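Side-chain contacts in uncharacterized protein (Bombyx mori, PDB 5AZ0), which probably reduces aldehydes and ketones with a nicotinamide cofactor, as a silkworm member of the aldo-keto reductase family: residues E180-L185 against A207-Y212; A222-G227 against R311-L316; I198-N203 against Y268-V273. All blocks are in the same frame, centred on the assembly; numbering follows the deposited sequence.

Contact 1: E180-L185 against A207-Y212. With ACT (acetate ion), chain J.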
ATOM      1  N   GLU A 180       3.382  12.698  13.485  1.00 25.00           N
ATOM      2  CA  GLU A 180       4.038  12.617  14.783  0.50 24.67           C
ATOM      3  C   GLU A 180       4.861  11.334  14.901  1.00 23.35           C
ATOM      4  O   GLU A 180       6.006  11.294  15.368  1.00 23.51           O
ATOM      5  CB  GLU A 180       2.944  12.667  15.915  0.50 25.71           C
ATOM      6  CG  GLU A 180       2.168  13.998  16.082  0.50 28.80           C
ATOM      7  CD  GLU A 180       0.912  14.188  15.215  0.50 29.57           C
ATOM      8  OE1 GLU A 180       0.514  13.284  14.460  0.50 26.36           O
ATOM      9  OE2 GLU A 180       0.319  15.298  15.265  0.50 34.87           O
ATOM     10  N   GLN A 181       4.229  10.228  14.520  1.00 21.49           N
ATOM     11  CA  GLN A 181       4.969   8.897  14.516  1.00 20.96           C
ATOM     12  C   GLN A 181       6.170   8.903  13.529  1.00 21.46           C
ATOM     13  O   GLN A 181       7.285   8.475  13.858  1.00 21.27           O
ATOM     14  CB  GLN A 181       3.981   7.800  14.180  1.00 21.89           C
ATOM     15  CG  GLN A 181       2.958   7.610  15.318  1.00 22.90           C
ATOM     16  CD  GLN A 181       1.783   6.786  14.917  1.00 23.97           C
ATOM     17  OE1 GLN A 181       1.377   6.800  13.759  1.00 21.59           O
ATOM     18  NE2 GLN A 181       1.228   6.031  15.873  1.00 27.19           N
ATOM     19  N   MET A 182       5.975   9.535  12.378  1.00 22.29           N
ATOM     20  CA  MET A 182       7.090   9.639  11.400  1.00 22.56           C
ATOM     21  C   MET A 182       8.228  10.425  11.928  1.00 22.84           C
ATOM     22  O   MET A 182       9.440  10.027  11.833  1.00 20.38           O
ATOM     23  CB  MET A 182       6.580  10.232  10.092  1.00 21.35           C
ATOM     24  CG  MET A 182       5.659   9.281   9.298  1.00 23.33           C
ATOM     25  SD  MET A 182       6.559   7.760   8.754  1.00 25.62           S
ATOM     26  CE  MET A 182       8.074   8.401   8.092  1.00 22.68           C
ATOM     27  N   LYS A 183       7.874  11.556  12.545  1.00 26.29           N
ATOM     28  CA  LYS A 183       8.949  12.403  13.148  1.00 28.12           C
ATOM     29  C   LYS A 183       9.759  11.698  14.272  1.00 22.97           C
ATOM     30  O   LYS A 183      11.013  11.731  14.334  1.00 24.21           O
ATOM     31  CB  LYS A 183       8.316  13.735  13.605  1.00 34.02           C
ATOM     32  CG  LYS A 183       9.210  14.600  14.444  1.00 49.67           C
ATOM     33  CD  LYS A 183       8.733  16.054  14.569  1.00 61.30           C
ATOM     34  CE  LYS A 183       9.865  16.928  15.166  1.00 70.47           C
ATOM     35  NZ  LYS A 183       9.515  18.381  15.346  1.00 75.37           N
ATOM     36  N   ARG A 184       9.040  11.073  15.186  1.00 22.01           N
ATOM     37  CA  ARG A 184       9.683  10.349  16.281  1.00 24.79           C
ATOM     38  C   ARG A 184      10.501   9.153  15.717  1.00 22.48           C
ATOM     39  O   ARG A 184      11.631   8.868  16.124  1.00 26.11           O
ATOM     40  CB  ARG A 184       8.617   9.820  17.258  1.00 27.04           C
ATOM     41  CG  ARG A 184       9.237   9.241  18.539  1.00 28.15           C
ATOM     42  CD  ARG A 184       8.252   9.296  19.709  1.00 26.17           C
ATOM     43  NE  ARG A 184       8.770   8.457  20.810  1.00 28.87           N
ATOM     44  CZ  ARG A 184       8.655   7.119  20.935  1.00 29.85           C
ATOM     45  NH1 ARG A 184       8.066   6.352  20.025  1.00 28.16           N
ATOM     46  NH2 ARG A 184       9.177   6.521  22.001  1.00 32.07           N
ATOM     47  N   LEU A 185       9.930   8.474  14.733  1.00 21.91           N
ATOM     48  CA  LEU A 185      10.729   7.348  14.095  1.00 22.69           C
ATOM     49  C   LEU A 185      12.014   7.879  13.462  1.00 18.97           C
ATOM     50  O   LEU A 185      13.127   7.383  13.695  1.00 19.42           O
ATOM     51  CB  LEU A 185       9.817   6.584  13.101  1.00 21.89           C
ATOM     52  CG  LEU A 185      10.571   5.496  12.334  1.00 22.90           C
ATOM     53  CD1 LEU A 185      11.206   4.522  13.298  1.00 23.26           C
ATOM     54  CD2 LEU A 185       9.607   4.797  11.400  1.00 23.41           C
ATOM     55  N   ALA A 207      -1.980  16.235   2.816  1.00 25.15           N
ATOM     56  CA  ALA A 207      -0.974  17.141   2.333  1.00 26.30           C
ATOM     57  C   ALA A 207       0.171  17.353   3.300  1.00 24.06           C
ATOM     58  O   ALA A 207       1.335  17.277   2.907  1.00 26.33           O
ATOM     59  CB  ALA A 207      -1.593  18.515   1.884  1.00 26.56           C
ATOM     60  N   ASP A 208      -0.113  17.595   4.560  1.00 25.73           N
ATOM     61  CA  ASP A 208       0.987  17.847   5.518  1.00 29.54           C
ATOM     62  C   ASP A 208       1.828  16.581   5.700  1.00 27.91           C
ATOM     63  O   ASP A 208       3.042  16.657   5.762  1.00 24.85           O
ATOM     64  CB  ASP A 208       0.468  18.296   6.914  1.00 28.25           C
ATOM     65  CG  ASP A 208      -0.091  19.739   6.912  1.00 34.17           C
ATOM     66  OD1 ASP A 208       0.042  20.437   5.920  1.00 30.13           O
ATOM     67  OD2 ASP A 208      -0.740  20.132   7.895  1.00 40.83           O
ATOM     68  N   LEU A 209       1.155  15.440   5.867  1.00 27.24           N
ATOM     69  CA  LEU A 209       1.895  14.152   6.037  1.00 27.20           C
ATOM     70  C   LEU A 209       2.758  13.822   4.771  1.00 21.34           C
ATOM     71  O   LEU A 209       3.954  13.593   4.876  1.00 22.90           O
ATOM     72  CB  LEU A 209       0.934  13.037   6.424  1.00 25.79           C
ATOM     73  CG  LEU A 209       1.505  11.591   6.638  1.00 27.26           C
ATOM     74  CD1 LEU A 209       2.665  11.609   7.597  1.00 24.58           C
ATOM     75  CD2 LEU A 209       0.348  10.644   7.042  1.00 27.57           C
ATOM     76  N   VAL A 210       2.200  14.042   3.598  1.00 20.84           N
ATOM     77  CA  VAL A 210       2.950  13.798   2.359  1.00 21.94           C
ATOM     78  C   VAL A 210       4.148  14.726   2.260  1.00 25.81           C
ATOM     79  O   VAL A 210       5.247  14.294   1.960  1.00 25.39           O
ATOM     80  CB  VAL A 210       2.022  13.922   1.144  1.00 23.22           C
ATOM     81  CG1 VAL A 210       2.784  13.944  -0.189  1.00 24.32           C
ATOM     82  CG2 VAL A 210       1.010  12.791   1.151  1.00 24.03           C
ATOM     83  N   ASP A 211       3.941  16.011   2.543  1.00 26.93           N
ATOM     84  CA  ASP A 211       5.001  16.987   2.457  1.00 24.39           C
ATOM     85  C   ASP A 211       6.079  16.665   3.445  1.00 22.24           C
ATOM     86  O   ASP A 211       7.240  16.751   3.136  1.00 22.35           O
ATOM     87  CB  ASP A 211       4.457  18.439   2.722  1.00 25.79           C
ATOM     88  CG  ASP A 211       3.587  18.980   1.578  1.00 27.78           C
ATOM     89  OD1 ASP A 211       3.550  18.415   0.449  1.00 33.12           O
ATOM     90  OD2 ASP A 211       2.881  19.959   1.819  1.00 34.74           O
ATOM     91  N   TYR A 212       5.683  16.314   4.651  1.00 22.49           N
ATOM     92  CA  TYR A 212       6.687  15.953   5.663  1.00 22.56           C
ATOM     93  C   TYR A 212       7.537  14.734   5.203  1.00 23.75           C
ATOM     94  O   TYR A 212       8.797  14.698   5.317  1.00 25.90           O
ATOM     95  CB  TYR A 212       6.010  15.641   7.027  1.00 23.51           C
ATOM     96  CG  TYR A 212       7.049  15.329   8.084  1.00 26.39           C
ATOM     97  CD1 TYR A 212       7.823  16.357   8.666  1.00 28.97           C
ATOM     98  CD2 TYR A 212       7.326  14.050   8.453  1.00 25.17           C
ATOM     99  CE1 TYR A 212       8.802  16.069   9.609  1.00 27.80           C
ATOM    100  CE2 TYR A 212       8.329  13.744   9.358  1.00 25.67           C
ATOM    101  CZ  TYR A 212       9.057  14.742   9.931  1.00 28.87           C
ATOM    102  OH  TYR A 212      10.037  14.385  10.835  1.00 27.84           O
TER
HETATM  103  C   ACT J 409      -3.717  17.592   5.195  0.80 38.26           C
HETATM  104  O   ACT J 409      -2.673  18.153   5.531  0.80 36.95           O
HETATM  105  OXT ACT J 409      -3.917  16.481   5.668  0.80 44.67           O
HETATM  106  CH3 ACT J 409      -4.706  18.145   4.191  0.80 38.57           C
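Tyr212 reaches Met182 and Lys183 with the far end of its ring, CE2 and OH, both neighbours meeting it obliquely, and carries most of the apolar contact between the two helices. Met182 CB lies 4.0 Å from Tyr212 CE2. One atom further out, Met182 CG comes within 4.2 Å of Leu209 CD1, the two side chains crossing at about a right angle. Because CG of Leu209 stands anti to the backbone N (chi1 179°), its methyl end swings toward the other helix, where it also packs on Ile179, and on Asn196 and Ile198 of strand 195-199.

Helices 179-188 and 207-215 are successive outer helices of the (beta/alpha)8 barrel, with strand 195-199 between them in the chain. Their short segments run nearly parallel, at 18°, with axes 10.8 Å apart, so long side chains have to bridge the gap.

Polar atoms take part by proximity alone, for no hydrogen bond links the helices. Tyr212 OH rests 3.2 Å from Lys183 CA and 3.3 Å from Lys183 CB, while the extended lysine chain carries its amine away from the ring, on the exposed side.

At the start of helix 207-215 the Asp208 backbone N donates to O of the chain J acetate over 2.8 Å, a fairly straight bond at 163°. That acetate, probably from the crystallisation liquor, sits where a helix N terminus would favour an anion.

Contact 2: A222-G227 against R311-L316. With ACT (acetate ion), chain G; ACT (acetate ion), chain D.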
ATOM      1  N   ALA A 222       0.387   5.153  -1.786  1.00 20.81           N
ATOM      2  CA  ALA A 222      -1.037   5.284  -1.497  1.00 22.90           C
ATOM      3  C   ALA A 222      -1.797   3.971  -1.693  1.00 23.94           C
ATOM      4  O   ALA A 222      -1.809   3.462  -2.812  1.00 22.34           O
ATOM      5  CB  ALA A 222      -1.656   6.329  -2.417  1.00 22.26           C
ATOM      6  N   TYR A 223      -2.433   3.478  -0.647  1.00 23.72           N
ATOM      7  CA  TYR A 223      -3.538   2.543  -0.807  1.00 25.72           C
ATOM      8  C   TYR A 223      -4.895   3.248  -0.824  1.00 28.89           C
ATOM      9  O   TYR A 223      -4.986   4.414  -0.482  1.00 25.95           O
ATOM     10  CB  TYR A 223      -3.477   1.424   0.207  1.00 23.43           C
ATOM     11  CG  TYR A 223      -3.809   1.721   1.642  1.00 27.57           C
ATOM     12  CD1 TYR A 223      -5.129   1.746   2.085  1.00 28.23           C
ATOM     13  CD2 TYR A 223      -2.812   1.939   2.576  1.00 23.87           C
ATOM     14  CE1 TYR A 223      -5.419   2.002   3.402  1.00 28.97           C
ATOM     15  CE2 TYR A 223      -3.111   2.161   3.874  1.00 24.50           C
ATOM     16  CZ  TYR A 223      -4.397   2.209   4.299  1.00 29.42           C
ATOM     17  OH  TYR A 223      -4.665   2.398   5.663  1.00 28.67           O
ATOM     18  N   SER A 224      -5.934   2.533  -1.268  1.00 30.20           N
ATOM     19  CA  SER A 224      -7.256   3.092  -1.592  1.00 28.95           C
ATOM     20  C   SER A 224      -7.169   4.396  -2.321  1.00 29.61           C
ATOM     21  O   SER A 224      -7.745   5.356  -1.880  1.00 30.94           O
ATOM     22  CB  SER A 224      -8.112   3.345  -0.347  1.00 31.67           C
ATOM     23  OG  SER A 224      -8.312   2.151   0.370  1.00 37.10           O
ATOM     24  N   PRO A 225      -6.447   4.436  -3.431  1.00 29.40           N
ATOM     25  CA  PRO A 225      -6.209   5.641  -4.193  1.00 28.77           C
ATOM     26  C   PRO A 225      -7.477   6.239  -4.825  1.00 33.43           C
ATOM     27  O   PRO A 225      -7.469   7.410  -5.184  1.00 35.54           O
ATOM     28  CB  PRO A 225      -5.183   5.204  -5.243  1.00 26.59           C
ATOM     29  CG  PRO A 225      -5.483   3.723  -5.423  1.00 26.88           C
ATOM     30  CD  PRO A 225      -5.849   3.243  -4.062  1.00 30.83           C
ATOM     31  N   PHE A 226      -8.545   5.463  -4.942  1.00 33.27           N
ATOM     32  CA  PHE A 226      -9.831   5.936  -5.490  1.00 33.75           C
ATOM     33  C   PHE A 226     -10.823   6.324  -4.396  1.00 35.15           C
ATOM     34  O   PHE A 226     -11.936   6.772  -4.702  1.00 37.15           O
ATOM     35  CB  PHE A 226     -10.476   4.832  -6.342  1.00 33.42           C
ATOM     36  CG  PHE A 226      -9.636   4.399  -7.527  1.00 32.03           C
ATOM     37  CD1 PHE A 226      -9.257   5.300  -8.488  1.00 33.75           C
ATOM     38  CD2 PHE A 226      -9.229   3.076  -7.666  1.00 33.87           C
ATOM     39  CE1 PHE A 226      -8.430   4.910  -9.551  1.00 36.45           C
ATOM     40  CE2 PHE A 226      -8.433   2.668  -8.722  1.00 29.59           C
ATOM     41  CZ  PHE A 226      -8.066   3.566  -9.693  1.00 32.44           C
ATOM     42  N   GLY A 227     -10.424   6.152  -3.135  1.00 30.90           N
ATOM     43  CA  GLY A 227     -11.268   6.418  -2.004  1.00 34.52           C
ATOM     44  C   GLY A 227     -12.623   5.771  -2.213  1.00 39.89           C
ATOM     45  O   GLY A 227     -12.698   4.575  -2.500  1.00 38.15           O
ATOM     46  N   ARG A 311     -12.006   9.924   5.302  1.00 34.80           N
ATOM     47  CA  ARG A 311     -11.068   8.813   5.343  1.00 33.82           C
ATOM     48  C   ARG A 311     -11.859   7.527   5.047  1.00 34.39           C
ATOM     49  O   ARG A 311     -12.772   7.153   5.779  1.00 36.80           O
ATOM     50  CB  ARG A 311     -10.431   8.771   6.713  1.00 32.91           C
ATOM     51  CG  ARG A 311      -9.355   7.720   6.819  1.00 31.73           C
ATOM     52  CD  ARG A 311      -8.814   7.707   8.205  1.00 31.96           C
ATOM     53  NE  ARG A 311      -7.985   8.870   8.476  1.00 33.00           N
ATOM     54  CZ  ARG A 311      -6.730   9.037   8.062  1.00 34.84           C
ATOM     55  NH1 ARG A 311      -6.103   8.095   7.311  1.00 32.40           N
ATOM     56  NH2 ARG A 311      -6.076  10.171   8.398  1.00 34.72           N
ATOM     57  N   THR A 312     -11.555   6.922   3.912  1.00 34.55           N
ATOM     58  CA  THR A 312     -12.198   5.671   3.470  1.00 37.14           C
ATOM     59  C   THR A 312     -11.935   4.516   4.425  1.00 36.73           C
ATOM     60  O   THR A 312     -12.824   3.734   4.663  1.00 39.21           O
ATOM     61  CB  THR A 312     -11.715   5.320   2.064  1.00 37.48           C
ATOM     62  OG1 THR A 312     -12.060   6.395   1.163  1.00 38.46           O
ATOM     63  CG2 THR A 312     -12.303   4.004   1.606  1.00 36.32           C
ATOM     64  N   VAL A 313     -10.721   4.441   5.000  1.00 35.91           N
ATOM     65  CA  VAL A 313     -10.307   3.285   5.861  1.00 36.09           C
ATOM     66  C   VAL A 313     -10.036   3.731   7.300  1.00 32.02           C
ATOM     67  O   VAL A 313      -8.997   4.326   7.592  1.00 32.47           O
ATOM     68  CB  VAL A 313      -9.054   2.547   5.267  1.00 36.41           C
ATOM     69  CG1 VAL A 313      -8.577   1.422   6.187  1.00 37.61           C
ATOM     70  CG2 VAL A 313      -9.350   1.995   3.871  1.00 33.29           C
ATOM     71  N   ARG A 314     -10.984   3.477   8.193  1.00 36.31           N
ATOM     72  CA  ARG A 314     -10.933   4.038   9.560  1.00 35.59           C
ATOM     73  C   ARG A 314     -11.413   2.960  10.477  1.00 35.82           C
ATOM     74  O   ARG A 314     -12.587   2.793  10.728  1.00 35.28           O
ATOM     75  CB  ARG A 314     -11.758   5.329   9.709  1.00 35.77           C
ATOM     76  CG  ARG A 314     -11.647   5.967  11.114  1.00 39.10           C
ATOM     77  CD  ARG A 314     -12.620   7.151  11.322  1.00 41.48           C
ATOM     78  NE  ARG A 314     -12.281   8.281  10.457  1.00 45.29           N
ATOM     79  CZ  ARG A 314     -11.408   9.245  10.733  1.00 41.47           C
ATOM     80  NH1 ARG A 314     -10.759   9.274  11.882  1.00 48.37           N
ATOM     81  NH2 ARG A 314     -11.216  10.217   9.855  1.00 40.94           N
ATOM     82  N   PRO A 315     -10.489   2.123  10.898  1.00 40.65           N
ATOM     83  CA  PRO A 315     -10.905   0.945  11.628  1.00 35.56           C
ATOM     84  C   PRO A 315     -11.168   1.321  13.089  1.00 36.19           C
ATOM     85  O   PRO A 315     -10.248   1.353  13.906  1.00 27.59           O
ATOM     86  CB  PRO A 315      -9.721  -0.020  11.418  1.00 41.01           C
ATOM     87  CG  PRO A 315      -8.560   0.857  11.154  1.00 41.72           C
ATOM     88  CD  PRO A 315      -9.061   2.116  10.543  1.00 40.07           C
ATOM     89  N   LEU A 316     -12.450   1.562  13.411  1.00 41.03           N
ATOM     90  CA  LEU A 316     -12.823   2.138  14.728  1.00 39.94           C
ATOM     91  C   LEU A 316     -12.497   1.242  15.866  1.00 34.60           C
ATOM     92  O   LEU A 316     -12.091   1.734  16.914  1.00 38.17           O
ATOM     93  CB  LEU A 316     -14.314   2.537  14.760  1.00 43.34           C
ATOM     94  CG  LEU A 316     -14.535   3.734  13.799  1.00 50.30           C
ATOM     95  CD1 LEU A 316     -15.985   3.821  13.351  1.00 55.12           C
ATOM     96  CD2 LEU A 316     -13.990   5.075  14.355  1.00 49.68           C
TER
HETATM   97  C   ACT G 406     -14.160   9.395   7.943  1.00 58.79           C
HETATM   98  O   ACT G 406     -13.443  10.459   7.947  1.00 43.88           O
HETATM   99  OXT ACT G 406     -13.909   8.270   8.476  1.00 59.67           O
HETATM  100  CH3 ACT G 406     -15.410   9.421   7.183  1.00 58.28           C
HETATM  101  C   ACT D 403      -2.226   8.398   8.374  0.80 45.77           C
HETATM  102  O   ACT D 403      -3.018   7.981   7.389  0.80 45.85           O
HETATM  103  OXT ACT D 403      -1.170   7.831   8.775  0.80 35.22           O
HETATM  104  CH3 ACT D 403      -2.473   9.635   9.190  0.80 35.68           C
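Val313 sets one methyl against both Ser224 and Tyr223: its CG2 lies 3.7 Å from Ser224 OG and 4.0 Å from Tyr223 CE1, meeting the tyrosine ring at its edge, in plane. The ring points there because Tyr223 CG sits between the backbone N and the carbonyl carbon (chi1 72°); its OH bonds to Asn176. Next along, Thr312 OG1 settles 3.3 Å from Gly227 CA, at the end of the type I turn from Ser224 to Gly227. In aldo-keto reductases the tyrosine ending this barrel strand stacks on the nicotinamide, and the loop after it runs beside the cofactor; Tyr223 and its turn are consistent with that role.

Arg314, on the same loop, reaches the chain G acetate rather than the turn. Its CB and CG pass at van der Waals range from OXT. CD comes 3.3 Å from OXT, and the bend at chi3 then turns NE and the guanidinium onto the ion: NE donates to OXT at 2.6 Å (161°), and NH2 to the acetate O at 2.9 Å (151°). OXT lies at the edge of the group, in its plane, while Arg311 CD covers one face, offset toward the rim. The Arg311 backbone N adds a third bond to the ion, also at O. A leucine in place of Arg314 takes away the NE and NH2 donors, and the acetate would probably be left without its cationic mate and only loosely held.

Arg311 itself turns to the chain D acetate, with NH1 3.1 Å from its O, and makes a cation-pi contact with Phe326. The turn thus meets the loop by apolar and van der Waals contacts, whereas the loop's two arginines supply the charge and would favour small anions.

Contact 3: I198-N203 against Y268-V273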
ATOM      1  N   ILE A 198       0.148   4.689   3.113  1.00 22.16           N
ATOM      2  CA  ILE A 198      -1.019   5.276   3.763  1.00 21.98           C
ATOM      3  C   ILE A 198      -2.140   5.440   2.782  1.00 22.40           C
ATOM      4  O   ILE A 198      -1.942   5.394   1.577  1.00 22.98           O
ATOM      5  CB  ILE A 198      -0.718   6.703   4.309  1.00 23.09           C
ATOM      6  CG1 ILE A 198      -0.041   7.565   3.226  1.00 24.58           C
ATOM      7  CG2 ILE A 198       0.117   6.616   5.538  1.00 22.32           C
ATOM      8  CD1 ILE A 198       0.213   8.986   3.594  1.00 27.41           C
ATOM      9  N   GLU A 199      -3.336   5.711   3.284  1.00 24.55           N
ATOM     10  CA  GLU A 199      -4.417   6.139   2.371  1.00 24.43           C
ATOM     11  C   GLU A 199      -4.201   7.522   1.819  1.00 25.54           C
ATOM     12  O   GLU A 199      -4.002   8.464   2.577  1.00 24.08           O
ATOM     13  CB  GLU A 199      -5.760   6.101   3.074  1.00 24.07           C
ATOM     14  CG  GLU A 199      -6.941   6.500   2.156  1.00 25.42           C
ATOM     15  CD  GLU A 199      -8.312   6.549   2.920  1.00 27.40           C
ATOM     16  OE1 GLU A 199      -8.442   5.992   4.053  1.00 26.56           O
ATOM     17  OE2 GLU A 199      -9.236   7.204   2.402  1.00 30.07           O
ATOM     18  N   VAL A 200      -4.195   7.627   0.492  1.00 27.37           N
ATOM     19  CA  VAL A 200      -4.246   8.909  -0.209  1.00 24.36           C
ATOM     20  C   VAL A 200      -5.186   8.740  -1.376  1.00 26.41           C
ATOM     21  O   VAL A 200      -5.141   7.746  -2.111  1.00 25.63           O
ATOM     22  CB  VAL A 200      -2.911   9.374  -0.756  1.00 25.79           C
ATOM     23  CG1 VAL A 200      -2.926  10.913  -0.974  1.00 25.66           C
ATOM     24  CG2 VAL A 200      -1.779   9.029   0.201  1.00 25.69           C
ATOM     25  N   ASN A 201      -6.061   9.716  -1.532  1.00 29.25           N
ATOM     26  CA  ASN A 201      -7.076   9.788  -2.624  1.00 28.44           C
ATOM     27  C   ASN A 201      -7.602  11.268  -2.760  1.00 30.96           C
ATOM     28  O   ASN A 201      -7.009  12.209  -2.200  1.00 28.40           O
ATOM     29  CB  ASN A 201      -8.178   8.738  -2.387  1.00 27.74           C
ATOM     30  CG  ASN A 201      -8.780   8.854  -1.003  1.00 30.55           C
ATOM     31  OD1 ASN A 201      -9.364   9.914  -0.656  1.00 30.20           O
ATOM     32  ND2 ASN A 201      -8.720   7.769  -0.219  1.00 26.53           N
ATOM     33  N   LEU A 202      -8.588  11.506  -3.624  1.00 33.03           N
ATOM     34  CA  LEU A 202      -8.989  12.883  -3.913  1.00 31.92           C
ATOM     35  C   LEU A 202      -9.671  13.601  -2.692  1.00 31.68           C
ATOM     36  O   LEU A 202      -9.532  14.790  -2.562  1.00 31.57           O
ATOM     37  CB  LEU A 202      -9.805  12.940  -5.181  1.00 32.77           C
ATOM     38  CG  LEU A 202      -9.016  12.609  -6.420  1.00 28.79           C
ATOM     39  CD1 LEU A 202      -9.986  12.344  -7.546  1.00 30.74           C
ATOM     40  CD2 LEU A 202      -8.027  13.720  -6.794  1.00 32.68           C
ATOM     41  N   ASN A 203     -10.315  12.846  -1.814  1.00 29.59           N
ATOM     42  CA  ASN A 203     -10.930  13.342  -0.617  1.00 29.52           C
ATOM     43  C   ASN A 203     -10.027  13.392   0.592  1.00 35.44           C
ATOM     44  O   ASN A 203     -10.351  14.153   1.528  1.00 32.25           O
ATOM     45  CB  ASN A 203     -12.155  12.497  -0.237  1.00 29.67           C
ATOM     46  CG  ASN A 203     -13.240  12.526  -1.314  1.00 34.77           C
ATOM     47  OD1 ASN A 203     -13.878  11.536  -1.592  1.00 39.28           O
ATOM     48  ND2 ASN A 203     -13.411  13.666  -1.946  1.00 32.98           N
ATOM     49  N   TYR A 268       0.231  10.397  -9.188  1.00 27.38           N
ATOM     50  CA  TYR A 268       1.558  10.220  -9.752  1.00 24.83           C
ATOM     51  C   TYR A 268       2.252  11.538  -9.819  1.00 28.03           C
ATOM     52  O   TYR A 268       3.451  11.647  -9.557  1.00 27.17           O
ATOM     53  CB  TYR A 268       1.465   9.609 -11.151  1.00 27.73           C
ATOM     54  CG  TYR A 268       2.730   9.682 -11.904  1.00 26.34           C
ATOM     55  CD1 TYR A 268       3.815   8.973 -11.507  1.00 28.07           C
ATOM     56  CD2 TYR A 268       2.853  10.496 -13.022  1.00 31.05           C
ATOM     57  CE1 TYR A 268       5.022   9.041 -12.182  1.00 27.72           C
ATOM     58  CE2 TYR A 268       4.070  10.570 -13.731  1.00 33.41           C
ATOM     59  CZ  TYR A 268       5.169   9.837 -13.300  1.00 33.92           C
ATOM     60  OH  TYR A 268       6.424   9.925 -13.970  1.00 31.20           O
ATOM     61  N   GLN A 269       1.491  12.543 -10.247  1.00 30.65           N
ATOM     62  CA  GLN A 269       2.004  13.882 -10.386  1.00 32.43           C
ATOM     63  C   GLN A 269       2.317  14.564  -9.023  1.00 30.34           C
ATOM     64  O   GLN A 269       3.154  15.412  -8.998  1.00 25.54           O
ATOM     65  CB  GLN A 269       1.009  14.760 -11.164  1.00 36.07           C
ATOM     66  CG  GLN A 269       1.680  16.024 -11.729  1.00 44.21           C
ATOM     67  CD  GLN A 269       0.838  16.743 -12.798  1.00 43.31           C
ATOM     68  OE1 GLN A 269       0.389  16.136 -13.776  1.00 42.74           O
ATOM     69  NE2 GLN A 269       0.624  18.033 -12.595  1.00 41.08           N
ATOM     70  N   ARG A 270       1.664  14.153  -7.930  1.00 27.13           N
ATOM     71  CA  ARG A 270       2.125  14.480  -6.569  1.00 28.98           C
ATOM     72  C   ARG A 270       3.393  13.741  -6.129  1.00 29.41           C
ATOM     73  O   ARG A 270       3.890  13.991  -5.016  1.00 26.08           O
ATOM     74  CB  ARG A 270       1.029  14.263  -5.542  1.00 27.89           C
ATOM     75  CG  ARG A 270      -0.290  14.961  -5.844  1.00 25.57           C
ATOM     76  CD  ARG A 270      -1.271  14.850  -4.658  1.00 26.54           C
ATOM     77  NE  ARG A 270      -0.669  15.293  -3.384  1.00 25.82           N
ATOM     78  CZ  ARG A 270      -1.136  14.945  -2.189  1.00 24.69           C
ATOM     79  NH1 ARG A 270      -2.199  14.161  -2.072  1.00 25.39           N
ATOM     80  NH2 ARG A 270      -0.501  15.330  -1.099  1.00 25.82           N
ATOM     81  N   GLY A 271       3.961  12.879  -6.982  1.00 26.66           N
ATOM     82  CA  GLY A 271       5.109  12.046  -6.586  1.00 26.48           C
ATOM     83  C   GLY A 271       4.745  10.888  -5.641  1.00 24.30           C
ATOM     84  O   GLY A 271       5.583  10.400  -4.894  1.00 24.50           O
ATOM     85  N   ILE A 272       3.506  10.439  -5.706  1.00 23.39           N
ATOM     86  CA  ILE A 272       2.989   9.397  -4.852  1.00 21.45           C
ATOM     87  C   ILE A 272       2.807   8.107  -5.680  1.00 24.94           C
ATOM     88  O   ILE A 272       2.254   8.170  -6.774  1.00 24.02           O
ATOM     89  CB  ILE A 272       1.628   9.840  -4.265  1.00 22.69           C
ATOM     90  CG1 ILE A 272       1.885  11.031  -3.340  1.00 24.13           C
ATOM     91  CG2 ILE A 272       0.996   8.716  -3.487  1.00 21.65           C
ATOM     92  CD1 ILE A 272       0.638  11.688  -2.735  1.00 26.91           C
ATOM     93  N   VAL A 273       3.284   6.968  -5.114  1.00 22.85           N
ATOM     94  CA  VAL A 273       3.159   5.648  -5.673  1.00 22.51           C
ATOM     95  C   VAL A 273       1.733   5.224  -5.369  1.00 21.89           C
ATOM     96  O   VAL A 273       1.291   5.435  -4.276  1.00 22.66           O
ATOM     97  CB  VAL A 273       4.163   4.648  -5.004  1.00 23.48           C
ATOM     98  CG1 VAL A 273       3.897   3.226  -5.473  1.00 25.80           C
ATOM     99  CG2 VAL A 273       5.639   5.077  -5.200  1.00 23.02           C
TER
HETATM  100  O   HOH W   1      -4.885  13.860  -3.166  1.00 29.57           O
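Where Val200 and Ile272 face each other the backbones stand well apart, with CA atoms 8.6 Å from one another, and only side chains close the gap. Val200 CG1 and Ile272 CD1 reach toward each other tip to tip, 4.1 Å apart. Extended beyond CG1 (chi2 176°), Ile272 also lays CD1 3.7 Å above the Arg270 guanidinium, over its centre. Val200 CG1 comes obliquely at Arg270 NH1, 3.5 Å away, so the flat cationic group is packed against two aliphatic tips. NH1 keeps polar company as well: it donates to Ser205 O, and more weakly to a water that in turn donates to Asn201 O.

Asn201 turns the other way, its ND2 giving a bond of 2.7 Å to Glu199 OE2 through the anti lone pair of that oxygen. Glu199 also receives the backbone N of Thr312 and Val313.

Gly271, with positive phi, ends helix 259-269 in a Schellman motif, turning the chain into strand 273-274. Ala222 of strand 219-223 packs on both Val200 and Ile272, while Leu267 of helix 259-269 touches Val200 and Val210 of helix 207-215 touches Ile272, which places the contact in the apolar layer between the strands and the outer helices of the (beta/alpha)8 barrel.

From the N terminus, helix 179-188 opens contact 1, which closes at 207-212 and spans strand 195-199. Before it closes, 198-203 has opened contact 3, so these two cross; they touch where Val210 packs on Arg270 and Leu209 on Ile198. Contact 2 opens at 222-227, after contact 1 has closed and while contact 3 is still open, and it closes last, at 311-316; contacts 2 and 3 therefore cross too, whereas 1 and 2 follow in series. Contact 1 joins neighbouring outer helices, contact 3 ties the end of strand 195-199 to the approach of strand 273-274, and contact 2 brings the late loop back onto the end of strand 219-223.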